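Local coordinates for protein histone-lysine N-methyltransferase, H3 lysine-9 specific SUVH6 (Arabidopsis thaliana, PDB 6A5K) that probably methylates histone H3 at its K9 site using S-adenosylmethionine, and couples this SET-domain activity to methylated-DNA recognition by an SRA domain, at residues 164-175 / 190-201. The protein carries 1 engineered substitution. Numbering follows the deposited sequence.
Sequences SIEKQTPVRVIR and YVYDGLYLVEKY
An antiparallel β-ladder of the SRA domain, interrupted by a β-bulge, joins Val171-Arg175 to Val191-Tyr196. The register reveals the bulge: Arg172 faces Leu195 and Ile174 faces Tyr192, leaving Asp193 and Gly194 both opposite Val173, whose N bonds Gly194 O (2.9 Å) and whose O accepts Asp193 N (2.9 Å). Beside it, Val173 CG2 lies over one face of the Tyr196 ring, 3.9 Å from the centroid, a CH-pi contact. Arg175 CG stands anti to the backbone N (chi1 -179°) and the chain bends at chi3, bringing NE 2.9 Å from Asp193 OD2, on that oxygen's syn lone pair and in the guanidinium plane; a water links NH2 to OD1. A leucine in place of Arg175 would probably leave the Asp193 carboxylate without this countercharge and its water bridge. At the other end, Ile165 CG1 presses tightly on Val198 CG1 (3.5 Å), crossing at about a right angle, while Gln168 NE2 spans Ile165 O (2.7 Å) and Val198 O (3.1 Å). Strand 171-176 also pairs in parallel with strand 105-113, strand 190-205 pairs with strand 211-219, and Trp228 of helix 227-234 packs on Arg175 and Asp193.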
ATOM      1  N   SER A 164     -28.176 -14.170 -14.627  1.00 19.47           N
ATOM      2  CA  SER A 164     -28.081 -13.617 -13.275  1.00 23.09           C
ATOM      3  C   SER A 164     -29.334 -12.828 -12.896  1.00 21.59           C
ATOM      4  O   SER A 164     -29.742 -12.820 -11.736  1.00 23.60           O
ATOM      5  CB  SER A 164     -26.844 -12.718 -13.137  1.00 21.49           C
ATOM      6  OG  SER A 164     -25.651 -13.484 -13.086  1.00 18.78           O
ATOM      7  N   ILE A 165     -29.934 -12.163 -13.880  1.00 18.35           N
ATOM      8  CA  ILE A 165     -31.180 -11.428 -13.672  1.00 21.35           C
ATOM      9  C   ILE A 165     -32.297 -12.345 -13.182  1.00 23.45           C
ATOM     10  O   ILE A 165     -32.985 -12.044 -12.201  1.00 22.73           O
ATOM     11  CB  ILE A 165     -31.643 -10.730 -14.964  1.00 23.13           C
ATOM     12  CG1 ILE A 165     -30.578  -9.745 -15.445  1.00 22.17           C
ATOM     13  CG2 ILE A 165     -32.973 -10.014 -14.749  1.00 24.65           C
ATOM     14  CD1 ILE A 165     -30.876  -9.133 -16.800  1.00 24.96           C
ATOM     15  N   GLU A 166     -32.467 -13.470 -13.868  1.00 23.05           N
ATOM     16  CA  GLU A 166     -33.529 -14.412 -13.515  1.00 31.95           C
ATOM     17  C   GLU A 166     -33.267 -15.090 -12.180  1.00 31.46           C
ATOM     18  O   GLU A 166     -34.196 -15.291 -11.398  1.00 33.58           O
ATOM     19  CB  GLU A 166     -33.710 -15.483 -14.592  1.00 38.36           C
ATOM     20  CG  GLU A 166     -33.605 -14.982 -16.015  1.00 50.17           C
ATOM     21  CD  GLU A 166     -33.409 -16.115 -17.010  1.00 59.13           C
ATOM     22  OE1 GLU A 166     -33.613 -17.290 -16.627  1.00 61.64           O
ATOM     23  OE2 GLU A 166     -33.066 -15.831 -18.177  1.00 61.04           O
ATOM     24  N   LYS A 167     -32.013 -15.446 -11.912  1.00 28.92           N
ATOM     25  CA  LYS A 167     -31.701 -16.137 -10.661  1.00 28.28           C
ATOM     26  C   LYS A 167     -31.514 -15.172  -9.486  1.00 28.44           C
ATOM     27  O   LYS A 167     -31.590 -15.579  -8.323  1.00 27.76           O
ATOM     28  CB  LYS A 167     -30.450 -17.005 -10.827  1.00 29.31           C
ATOM     29  CG  LYS A 167     -30.516 -17.976 -11.994  1.00 30.49           C
ATOM     30  CD  LYS A 167     -31.519 -19.082 -11.740  1.00 38.39           C
ATOM     31  CE  LYS A 167     -31.151 -20.332 -12.519  1.00 46.21           C
ATOM     32  NZ  LYS A 167     -31.702 -20.297 -13.902  1.00 50.39           N
ATOM     33  N   GLN A 168     -31.281 -13.900  -9.799  1.00 26.46           N
ATOM     34  CA  GLN A 168     -30.991 -12.882  -8.789  1.00 25.13           C
ATOM     35  C   GLN A 168     -29.843 -13.317  -7.887  1.00 24.54           C
ATOM     36  O   GLN A 168     -29.898 -13.182  -6.666  1.00 27.68           O
ATOM     37  CB  GLN A 168     -32.241 -12.559  -7.970  1.00 27.75           C
ATOM     38  CG  GLN A 168     -33.234 -11.694  -8.733  1.00 27.52           C
ATOM     39  CD  GLN A 168     -32.649 -10.337  -9.093  1.00 30.63           C
ATOM     40  OE1 GLN A 168     -32.380  -9.511  -8.220  1.00 32.04           O
ATOM     41  NE2 GLN A 168     -32.432 -10.108 -10.386  1.00 30.26           N
ATOM     42  N   THR A 169     -28.803 -13.845  -8.518  1.00 25.60           N
ATOM     43  CA  THR A 169     -27.582 -14.240  -7.829  1.00 26.15           C
ATOM     44  C   THR A 169     -26.568 -13.095  -7.837  1.00 24.74           C
ATOM     45  O   THR A 169     -26.542 -12.296  -8.773  1.00 22.30           O
ATOM     46  CB  THR A 169     -26.972 -15.490  -8.481  1.00 26.39           C
ATOM     47  OG1 THR A 169     -27.002 -15.337  -9.904  1.00 27.05           O
ATOM     48  CG2 THR A 169     -27.768 -16.729  -8.098  1.00 28.79           C
ATOM     49  N   PRO A 170     -25.729 -13.009  -6.791  1.00 24.39           N
ATOM     50  CA  PRO A 170     -24.808 -11.872  -6.679  1.00 22.01           C
ATOM     51  C   PRO A 170     -23.681 -11.888  -7.719  1.00 19.62           C
ATOM     52  O   PRO A 170     -23.267 -12.950  -8.190  1.00 21.01           O
ATOM     53  CB  PRO A 170     -24.244 -12.021  -5.261  1.00 18.28           C
ATOM     54  CG  PRO A 170     -24.301 -13.493  -5.000  1.00 21.68           C
ATOM     55  CD  PRO A 170     -25.574 -13.955  -5.669  1.00 22.80           C
ATOM     56  N   VAL A 171     -23.203 -10.697  -8.066  1.00 15.13           N
ATOM     57  CA  VAL A 171     -22.107 -10.528  -9.010  1.00 13.88           C
ATOM     58  C   VAL A 171     -21.047  -9.616  -8.388  1.00 15.13           C
ATOM     59  O   VAL A 171     -21.360  -8.502  -7.957  1.00 17.70           O
ATOM     60  CB  VAL A 171     -22.595  -9.916 -10.351  1.00 13.70           C
ATOM     61  CG1 VAL A 171     -21.420  -9.677 -11.305  1.00 17.70           C
ATOM     62  CG2 VAL A 171     -23.654 -10.804 -11.001  1.00 15.21           C
ATOM     63  N   ARG A 172     -19.801 -10.076  -8.330  1.00 13.15           N
ATOM     64  CA  ARG A 172     -18.726  -9.207  -7.851  1.00 12.36           C
ATOM     65  C   ARG A 172     -18.371  -8.179  -8.917  1.00 16.41           C
ATOM     66  O   ARG A 172     -18.148  -8.526 -10.073  1.00 16.72           O
ATOM     67  CB  ARG A 172     -17.479 -10.013  -7.468  1.00 12.39           C
ATOM     68  CG  ARG A 172     -17.629 -10.841  -6.207  1.00 15.08           C
ATOM     69  CD  ARG A 172     -16.321 -11.562  -5.835  1.00 15.34           C
ATOM     70  NE  ARG A 172     -15.886 -12.480  -6.886  1.00 13.31           N
ATOM     71  CZ  ARG A 172     -16.380 -13.701  -7.071  1.00 19.38           C
ATOM     72  NH1 ARG A 172     -17.342 -14.159  -6.282  1.00 16.24           N
ATOM     73  NH2 ARG A 172     -15.923 -14.461  -8.058  1.00 15.58           N
ATOM     74  N   VAL A 173     -18.313  -6.909  -8.534  1.00 12.69           N
ATOM     75  CA  VAL A 173     -17.898  -5.888  -9.477  1.00 11.57           C
ATOM     76  C   VAL A 173     -16.490  -5.383  -9.159  1.00 15.12           C
ATOM     77  O   VAL A 173     -16.224  -4.893  -8.059  1.00 13.45           O
ATOM     78  CB  VAL A 173     -18.892  -4.709  -9.494  1.00 14.30           C
ATOM     79  CG1 VAL A 173     -18.303  -3.511 -10.237  1.00 12.90           C
ATOM     80  CG2 VAL A 173     -20.209  -5.148 -10.130  1.00 14.15           C
ATOM     81  N   ILE A 174     -15.586  -5.561 -10.118  1.00 15.33           N
ATOM     82  CA  ILE A 174     -14.242  -4.998 -10.044  1.00 11.75           C
ATOM     83  C   ILE A 174     -14.208  -3.807 -10.996  1.00 16.48           C
ATOM     84  O   ILE A 174     -14.394  -3.952 -12.209  1.00 16.61           O
ATOM     85  CB  ILE A 174     -13.142  -6.022 -10.412  1.00 13.20           C
ATOM     86  CG1 ILE A 174     -13.116  -7.192  -9.417  1.00 15.15           C
ATOM     87  CG2 ILE A 174     -11.766  -5.367 -10.445  1.00 12.45           C
ATOM     88  CD1 ILE A 174     -14.044  -8.333  -9.784  1.00 27.73           C
ATOM     89  N   ARG A 175     -13.996  -2.622 -10.440  1.00 13.42           N
ATOM     90  CA  ARG A 175     -14.016  -1.405 -11.236  1.00 16.17           C
ATOM     91  C   ARG A 175     -12.612  -1.014 -11.669  1.00 20.81           C
ATOM     92  O   ARG A 175     -11.703  -0.901 -10.840  1.00 16.39           O
ATOM     93  CB  ARG A 175     -14.667  -0.267 -10.443  1.00 16.96           C
ATOM     94  CG  ARG A 175     -14.764   1.062 -11.175  1.00 18.04           C
ATOM     95  CD  ARG A 175     -15.531   2.091 -10.338  1.00 17.15           C
ATOM     96  NE  ARG A 175     -14.877   2.351  -9.056  1.00 22.80           N
ATOM     97  CZ  ARG A 175     -13.823   3.150  -8.904  1.00 26.39           C
ATOM     98  NH1 ARG A 175     -13.306   3.772  -9.955  1.00 27.35           N
ATOM     99  NH2 ARG A 175     -13.291   3.333  -7.700  1.00 23.22           N
ATOM    100  N   TYR A 190      -7.380  -1.344 -10.290  1.00 11.63           N
ATOM    101  CA  TYR A 190      -8.663  -2.013 -10.141  1.00 11.23           C
ATOM    102  C   TYR A 190      -9.107  -1.965  -8.689  1.00 18.57           C
ATOM    103  O   TYR A 190      -8.285  -2.070  -7.783  1.00 14.36           O
ATOM    104  CB  TYR A 190      -8.573  -3.471 -10.613  1.00 11.21           C
ATOM    105  CG  TYR A 190      -8.085  -3.606 -12.029  1.00 16.89           C
ATOM    106  CD1 TYR A 190      -6.731  -3.774 -12.308  1.00 17.87           C
ATOM    107  CD2 TYR A 190      -8.975  -3.537 -13.096  1.00 17.81           C
ATOM    108  CE1 TYR A 190      -6.282  -3.880 -13.618  1.00 20.19           C
ATOM    109  CE2 TYR A 190      -8.534  -3.641 -14.396  1.00 17.84           C
ATOM    110  CZ  TYR A 190      -7.193  -3.816 -14.654  1.00 21.56           C
ATOM    111  OH  TYR A 190      -6.768  -3.918 -15.958  1.00 29.63           O
ATOM    112  N   VAL A 191     -10.410  -1.814  -8.476  1.00 10.78           N
ATOM    113  CA  VAL A 191     -10.975  -1.750  -7.132  1.00 12.24           C
ATOM    114  C   VAL A 191     -12.155  -2.703  -6.983  1.00 14.03           C
ATOM    115  O   VAL A 191     -13.072  -2.700  -7.810  1.00 13.94           O
ATOM    116  CB  VAL A 191     -11.439  -0.312  -6.791  1.00 18.31           C
ATOM    117  CG1 VAL A 191     -11.960  -0.233  -5.364  1.00 10.96           C
ATOM    118  CG2 VAL A 191     -10.302   0.678  -7.004  1.00 19.13           C
ATOM    119  N   TYR A 192     -12.135  -3.521  -5.931  1.00 13.41           N
ATOM    120  CA  TYR A 192     -13.285  -4.361  -5.602  1.00 13.00           C
ATOM    121  C   TYR A 192     -14.403  -3.530  -4.961  1.00 14.42           C
ATOM    122  O   TYR A 192     -14.266  -3.061  -3.826  1.00 13.57           O
ATOM    123  CB  TYR A 192     -12.879  -5.508  -4.669  1.00 11.85           C
ATOM    124  CG  TYR A 192     -14.064  -6.363  -4.277  1.00 14.73           C
ATOM    125  CD1 TYR A 192     -14.984  -6.778  -5.235  1.00 14.88           C
ATOM    126  CD2 TYR A 192     -14.284  -6.721  -2.957  1.00 15.49           C
ATOM    127  CE1 TYR A 192     -16.080  -7.539  -4.890  1.00 16.88           C
ATOM    128  CE2 TYR A 192     -15.379  -7.495  -2.600  1.00 17.39           C
ATOM    129  CZ  TYR A 192     -16.268  -7.898  -3.570  1.00 15.69           C
ATOM    130  OH  TYR A 192     -17.357  -8.654  -3.227  1.00 16.71           O
ATOM    131  N   ASP A 193     -15.511  -3.357  -5.683  1.00 14.73           N
ATOM    132  CA  ASP A 193     -16.585  -2.476  -5.226  1.00 13.01           C
ATOM    133  C   ASP A 193     -17.756  -3.229  -4.596  1.00 13.76           C
ATOM    134  O   ASP A 193     -18.747  -2.621  -4.182  1.00 18.46           O
ATOM    135  CB  ASP A 193     -17.085  -1.604  -6.380  1.00 14.16           C
ATOM    136  CG  ASP A 193     -16.276  -0.321  -6.531  1.00 18.96           C
ATOM    137  OD1 ASP A 193     -15.512   0.024  -5.597  1.00 17.90           O
ATOM    138  OD2 ASP A 193     -16.405   0.343  -7.580  1.00 20.69           O
ATOM    139  N   GLY A 194     -17.632  -4.548  -4.504  1.00 15.21           N
ATOM    140  CA  GLY A 194     -18.608  -5.345  -3.784  1.00 15.36           C
ATOM    141  C   GLY A 194     -19.590  -6.112  -4.652  1.00 13.70           C
ATOM    142  O   GLY A 194     -19.354  -6.352  -5.842  1.00 12.84           O
ATOM    143  N   LEU A 195     -20.706  -6.488  -4.035  1.00 13.62           N
ATOM    144  CA  LEU A 195     -21.686  -7.359  -4.664  1.00 16.86           C
ATOM    145  C   LEU A 195     -22.869  -6.588  -5.226  1.00 18.44           C
ATOM    146  O   LEU A 195     -23.388  -5.670  -4.590  1.00 16.18           O
ATOM    147  CB  LEU A 195     -22.184  -8.404  -3.665  1.00 20.36           C
ATOM    148  CG  LEU A 195     -21.121  -9.337  -3.086  1.00 24.72           C
ATOM    149  CD1 LEU A 195     -21.763 -10.328  -2.125  1.00 26.30           C
ATOM    150  CD2 LEU A 195     -20.393 -10.064  -4.194  1.00 22.26           C
ATOM    151  N   TYR A 196     -23.285  -6.977  -6.427  1.00 16.89           N
ATOM    152  CA  TYR A 196     -24.380  -6.324  -7.130  1.00 14.76           C
ATOM    153  C   TYR A 196     -25.391  -7.360  -7.610  1.00 20.99           C
ATOM    154  O   TYR A 196     -25.071  -8.546  -7.725  1.00 18.79           O
ATOM    155  CB  TYR A 196     -23.863  -5.528  -8.335  1.00 15.13           C
ATOM    156  CG  TYR A 196     -23.133  -4.239  -8.016  1.00 14.43           C
ATOM    157  CD1 TYR A 196     -23.624  -3.019  -8.463  1.00 17.50           C
ATOM    158  CD2 TYR A 196     -21.942  -4.244  -7.288  1.00 17.35           C
ATOM    159  CE1 TYR A 196     -22.962  -1.832  -8.188  1.00 21.35           C
ATOM    160  CE2 TYR A 196     -21.272  -3.065  -7.007  1.00 15.94           C
ATOM    161  CZ  TYR A 196     -21.782  -1.864  -7.460  1.00 20.40           C
ATOM    162  OH  TYR A 196     -21.122  -0.686  -7.183  1.00 21.07           O
ATOM    163  N   LEU A 197     -26.605  -6.901  -7.898  1.00 18.74           N
ATOM    164  CA  LEU A 197     -27.595  -7.728  -8.569  1.00 20.47           C
ATOM    165  C   LEU A 197     -27.815  -7.177  -9.969  1.00 20.18           C
ATOM    166  O   LEU A 197     -27.766  -5.964 -10.174  1.00 19.85           O
ATOM    167  CB  LEU A 197     -28.915  -7.758  -7.793  1.00 21.30           C
ATOM    168  CG  LEU A 197     -28.902  -8.448  -6.423  1.00 22.72           C
ATOM    169  CD1 LEU A 197     -30.252  -8.320  -5.729  1.00 23.39           C
ATOM    170  CD2 LEU A 197     -28.510  -9.915  -6.551  1.00 22.58           C
ATOM    171  N   VAL A 198     -28.054  -8.060 -10.933  1.00 16.67           N
ATOM    172  CA  VAL A 198     -28.363  -7.622 -12.290  1.00 16.89           C
ATOM    173  C   VAL A 198     -29.884  -7.470 -12.442  1.00 19.02           C
ATOM    174  O   VAL A 198     -30.640  -8.408 -12.195  1.00 22.80           O
ATOM    175  CB  VAL A 198     -27.815  -8.609 -13.344  1.00 17.63           C
ATOM    176  CG1 VAL A 198     -27.709  -7.928 -14.699  1.00 19.26           C
ATOM    177  CG2 VAL A 198     -26.437  -9.144 -12.908  1.00 15.20           C
ATOM    178  N   GLU A 199     -30.321  -6.282 -12.842  1.00 16.39           N
ATOM    179  CA  GLU A 199     -31.744  -5.944 -12.855  1.00 25.63           C
ATOM    180  C   GLU A 199     -32.383  -6.093 -14.230  1.00 23.44           C
ATOM    181  O   GLU A 199     -33.523  -6.542 -14.349  1.00 20.76           O
ATOM    182  CB  GLU A 199     -31.952  -4.512 -12.352  1.00 25.79           C
ATOM    183  CG  GLU A 199     -31.553  -4.299 -10.904  1.00 31.77           C
ATOM    184  CD  GLU A 199     -31.907  -2.914 -10.400  1.00 35.38           C
ATOM    185  OE1 GLU A 199     -31.836  -1.952 -11.194  1.00 32.86           O
ATOM    186  OE2 GLU A 199     -32.261  -2.787  -9.208  1.00 36.88           O
ATOM    187  N   LYS A 200     -31.654  -5.701 -15.267  1.00 23.39           N
ATOM    188  CA  LYS A 200     -32.185  -5.769 -16.623  1.00 22.57           C
ATOM    189  C   LYS A 200     -31.069  -5.651 -17.640  1.00 19.15           C
ATOM    190  O   LYS A 200     -29.958  -5.226 -17.315  1.00 17.04           O
ATOM    191  CB  LYS A 200     -33.218  -4.661 -16.862  1.00 21.10           C
ATOM    192  CG  LYS A 200     -32.631  -3.257 -16.839  1.00 26.60           C
ATOM    193  CD  LYS A 200     -33.706  -2.203 -17.118  1.00 31.74           C
ATOM    194  CE  LYS A 200     -33.191  -0.794 -16.851  1.00 33.05           C
ATOM    195  NZ  LYS A 200     -34.257   0.235 -17.056  1.00 38.02           N
ATOM    196  N   TYR A 201     -31.364  -6.036 -18.874  1.00 19.48           N
ATOM    197  CA  TYR A 201     -30.426  -5.812 -19.955  1.00 18.98           C
ATOM    198  C   TYR A 201     -31.159  -5.351 -21.205  1.00 18.93           C
ATOM    199  O   TYR A 201     -32.378  -5.496 -21.333  1.00 20.04           O
ATOM    200  CB  TYR A 201     -29.599  -7.069 -20.239  1.00 19.68           C
ATOM    201  CG  TYR A 201     -30.284  -8.119 -21.083  1.00 24.12           C
ATOM    202  CD1 TYR A 201     -29.999  -8.236 -22.435  1.00 31.28           C
ATOM    203  CD2 TYR A 201     -31.197  -9.003 -20.528  1.00 25.94           C
ATOM    204  CE1 TYR A 201     -30.617  -9.194 -23.215  1.00 34.51           C
ATOM    205  CE2 TYR A 201     -31.818  -9.968 -21.298  1.00 27.10           C
ATOM    206  CZ  TYR A 201     -31.522 -10.057 -22.641  1.00 33.53           C
ATOM    207  OH  TYR A 201     -32.132 -11.010 -23.417  1.00 40.58           O
TER
HETATM  208  O   HOH W   1     -28.443 -10.754 -10.182  1.00 20.04           O
HETATM  209  O   HOH W   2     -14.585   2.459  -5.305  1.00 15.92           O